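Local coordinates for protein methylmalonyl-CoA carboxyltransferase 12S subunit (PDB 1ON3) that transfers the carboxyl group of methylmalonyl-CoA to the biotin of the 1.3S subunit, as the hexameric core of the transcarboxylase complex, at residues I362-L367 and A398-I403. Numbering follows the deposited sequence.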
ATOM      1  N   ILE E 362     -13.691  -5.518 -18.934  1.00 13.18           N
ATOM      2  CA  ILE E 362     -14.846  -5.725 -19.813  1.00 10.76           C
ATOM      3  C   ILE E 362     -15.706  -6.866 -19.235  1.00 12.36           C
ATOM      4  O   ILE E 362     -15.242  -8.008 -19.146  1.00 13.65           O
ATOM      5  CB  ILE E 362     -14.355  -6.124 -21.226  1.00 10.09           C
ATOM      6  CG1 ILE E 362     -13.501  -4.991 -21.803  1.00 13.95           C
ATOM      7  CG2 ILE E 362     -15.539  -6.473 -22.141  1.00 10.86           C
ATOM      8  CD1 ILE E 362     -12.908  -5.293 -23.157  1.00 13.96           C
ATOM      9  N   PRO E 363     -16.961  -6.577 -18.830  1.00 12.31           N
ATOM     10  CA  PRO E 363     -17.823  -7.635 -18.272  1.00  9.05           C
ATOM     11  C   PRO E 363     -17.981  -8.793 -19.247  1.00 11.47           C
ATOM     12  O   PRO E 363     -17.898  -8.611 -20.457  1.00 10.76           O
ATOM     13  CB  PRO E 363     -19.156  -6.926 -18.033  1.00 11.08           C
ATOM     14  CG  PRO E 363     -18.746  -5.509 -17.766  1.00 10.81           C
ATOM     15  CD  PRO E 363     -17.663  -5.282 -18.827  1.00 11.65           C
ATOM     16  N   LEU E 364     -18.244  -9.972 -18.695  1.00  9.61           N
ATOM     17  CA  LEU E 364     -18.399 -11.195 -19.461  1.00  7.14           C
ATOM     18  C   LEU E 364     -19.815 -11.743 -19.375  1.00  9.26           C
ATOM     19  O   LEU E 364     -20.338 -11.985 -18.281  1.00 14.49           O
ATOM     20  CB  LEU E 364     -17.404 -12.246 -18.943  1.00  9.35           C
ATOM     21  CG  LEU E 364     -15.955 -11.972 -19.387  1.00  7.69           C
ATOM     22  CD1 LEU E 364     -14.972 -12.618 -18.435  1.00  9.40           C
ATOM     23  CD2 LEU E 364     -15.768 -12.447 -20.810  1.00  7.04           C
ATOM     24  N   VAL E 365     -20.414 -11.958 -20.538  1.00 11.73           N
ATOM     25  CA  VAL E 365     -21.770 -12.479 -20.637  1.00 13.89           C
ATOM     26  C   VAL E 365     -21.737 -13.833 -21.337  1.00 11.08           C
ATOM     27  O   VAL E 365     -21.251 -13.953 -22.464  1.00 12.88           O
ATOM     28  CB  VAL E 365     -22.674 -11.511 -21.444  1.00 11.33           C
ATOM     29  CG1 VAL E 365     -24.081 -12.101 -21.601  1.00 11.76           C
ATOM     30  CG2 VAL E 365     -22.738 -10.161 -20.735  1.00 10.94           C
ATOM     31  N   GLN E 366     -22.241 -14.848 -20.646  1.00 12.09           N
ATOM     32  CA  GLN E 366     -22.290 -16.214 -21.176  1.00 11.38           C
ATOM     33  C   GLN E 366     -23.702 -16.622 -21.590  1.00 12.77           C
ATOM     34  O   GLN E 366     -24.673 -16.322 -20.886  1.00 11.74           O
ATOM     35  CB  GLN E 366     -21.809 -17.231 -20.119  1.00 11.95           C
ATOM     36  CG  GLN E 366     -20.312 -17.186 -19.775  1.00  8.85           C
ATOM     37  CD  GLN E 366     -19.891 -15.857 -19.166  1.00 10.41           C
ATOM     38  OE1 GLN E 366     -19.035 -15.162 -19.713  1.00 10.69           O
ATOM     39  NE2 GLN E 366     -20.491 -15.502 -18.025  1.00  8.00           N
ATOM     40  N   LEU E 367     -23.803 -17.297 -22.736  1.00 12.17           N
ATOM     41  CA  LEU E 367     -25.076 -17.836 -23.228  1.00 14.19           C
ATOM     42  C   LEU E 367     -24.788 -19.338 -23.304  1.00 13.40           C
ATOM     43  O   LEU E 367     -23.975 -19.789 -24.113  1.00 11.26           O
ATOM     44  CB  LEU E 367     -25.422 -17.271 -24.604  1.00 12.21           C
ATOM     45  CG  LEU E 367     -25.584 -15.751 -24.648  1.00 13.72           C
ATOM     46  CD1 LEU E 367     -25.964 -15.343 -26.080  1.00 17.33           C
ATOM     47  CD2 LEU E 367     -26.638 -15.288 -23.638  1.00 12.35           C
ATOM     48  N   ALA E 398     -11.249 -14.412 -12.897  1.00  9.04           N
ATOM     49  CA  ALA E 398     -11.831 -13.149 -13.339  1.00 13.02           C
ATOM     50  C   ALA E 398     -12.606 -12.420 -12.249  1.00 12.23           C
ATOM     51  O   ALA E 398     -13.335 -13.042 -11.469  1.00 11.47           O
ATOM     52  CB  ALA E 398     -12.723 -13.380 -14.570  1.00 11.76           C
ATOM     53  N   THR E 399     -12.440 -11.096 -12.199  1.00 13.22           N
ATOM     54  CA  THR E 399     -13.134 -10.274 -11.211  1.00  9.48           C
ATOM     55  C   THR E 399     -14.102  -9.259 -11.844  1.00 13.11           C
ATOM     56  O   THR E 399     -14.801  -8.528 -11.134  1.00 11.17           O
ATOM     57  CB  THR E 399     -12.129  -9.535 -10.286  1.00 12.69           C
ATOM     58  OG1 THR E 399     -11.244  -8.742 -11.085  1.00 14.98           O
ATOM     59  CG2 THR E 399     -11.307 -10.545  -9.462  1.00 11.24           C
ATOM     60  N   VAL E 400     -14.147  -9.206 -13.172  1.00 11.16           N
ATOM     61  CA  VAL E 400     -15.086  -8.298 -13.826  1.00 12.69           C
ATOM     62  C   VAL E 400     -16.479  -8.888 -13.603  1.00 12.95           C
ATOM     63  O   VAL E 400     -16.610 -10.036 -13.169  1.00 10.45           O
ATOM     64  CB  VAL E 400     -14.872  -8.218 -15.370  1.00 11.19           C
ATOM     65  CG1 VAL E 400     -13.569  -7.486 -15.703  1.00 10.05           C
ATOM     66  CG2 VAL E 400     -14.855  -9.628 -15.974  1.00 15.16           C
ATOM     67  N   PRO E 401     -17.533  -8.104 -13.872  1.00 11.98           N
ATOM     68  CA  PRO E 401     -18.894  -8.621 -13.697  1.00 13.74           C
ATOM     69  C   PRO E 401     -19.027  -9.836 -14.620  1.00 12.84           C
ATOM     70  O   PRO E 401     -18.556  -9.808 -15.757  1.00  8.74           O
ATOM     71  CB  PRO E 401     -19.772  -7.456 -14.169  1.00  7.88           C
ATOM     72  CG  PRO E 401     -18.967  -6.252 -13.746  1.00  9.43           C
ATOM     73  CD  PRO E 401     -17.539  -6.650 -14.115  1.00 11.58           C
ATOM     74  N   LYS E 402     -19.640 -10.905 -14.119  1.00 13.38           N
ATOM     75  CA  LYS E 402     -19.851 -12.118 -14.904  1.00 10.79           C
ATOM     76  C   LYS E 402     -21.336 -12.447 -14.852  1.00  9.17           C
ATOM     77  O   LYS E 402     -21.874 -12.721 -13.784  1.00  9.82           O
ATOM     78  CB  LYS E 402     -19.008 -13.263 -14.329  1.00  8.19           C
ATOM     79  CG  LYS E 402     -17.500 -13.060 -14.582  1.00 11.35           C
ATOM     80  CD  LYS E 402     -16.629 -14.132 -13.914  1.00 16.50           C
ATOM     81  CE  LYS E 402     -16.598 -13.965 -12.417  1.00 18.07           C
ATOM     82  NZ  LYS E 402     -15.771 -15.001 -11.737  1.00 12.19           N
ATOM     83  N   ILE E 403     -21.995 -12.402 -16.006  1.00 11.37           N
ATOM     84  CA  ILE E 403     -23.434 -12.665 -16.091  1.00 11.08           C
ATOM     85  C   ILE E 403     -23.680 -13.843 -17.019  1.00 12.16           C
ATOM     86  O   ILE E 403     -23.224 -13.855 -18.167  1.00 12.60           O
ATOM     87  CB  ILE E 403     -24.184 -11.448 -16.659  1.00 13.70           C
ATOM     88  CG1 ILE E 403     -23.779 -10.182 -15.900  1.00 11.75           C
ATOM     89  CG2 ILE E 403     -25.688 -11.706 -16.606  1.00 11.50           C
ATOM     90  CD1 ILE E 403     -24.183 -10.169 -14.446  1.00 18.16           C
TER
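Leu364 pairs with Lys402, and Val365 with Ile403, where two neighbouring parallel strands begin. The connection, which includes helices 377-381 and 384-397, makes this a beta-alpha-beta crossover in the C-terminal, crotonase-like half of the subunit. Three backbone hydrogen bonds join the strands. Leu364 N donates to Pro401 O at 3.0 Å, and Leu364 O accepts from Ile403 N at 2.8 Å. Gln366 N then reaches Ile403 O, also at 2.8 Å. Leu364 thus bonds to Pro401 and Ile403, the residues on either side of Lys402. On its other edge strand 364-370 bonds to strand 326-333.

Just before the strands, two prolines lie side by side and point the same way. Pro363 CB meets Pro401 CB at 3.9 Å, and the CG of Pro363 faces the CG and CD of Pro401. Leu503 of helix 495-505 packs on Pro363. Val400 directs both methyls at the other segment. Its CG2 sits 3.6 Å from Ile362 O, a buried carbonyl with no polar partner in the model. The same methyl meets Leu364 CD1, which arrives at a slant on the face packed by helix 344-359.

In Gln366, CB passes Ile403 O at 4.1 Å. CG lies beside the backbone N (chi1 -69°), and a bend at chi2 (62°) brings the amide back toward the neighbouring strand. CD stays near the same oxygen. OE1 bonds to Tyr395 OH. NE2 comes within 3.2 Å of Ile403 O at too poor an angle to bond, and bonds to Thr404 OG1 instead, so both ends of the amide are held. Lys402, on the Leu364 face of the sheet, runs toward the C-terminal end of helix 384-397. Its NZ bonds to the carbonyls of Tyr395 and Leu423, and to Ala398 O at 3.1 Å from above the carbonyl plane.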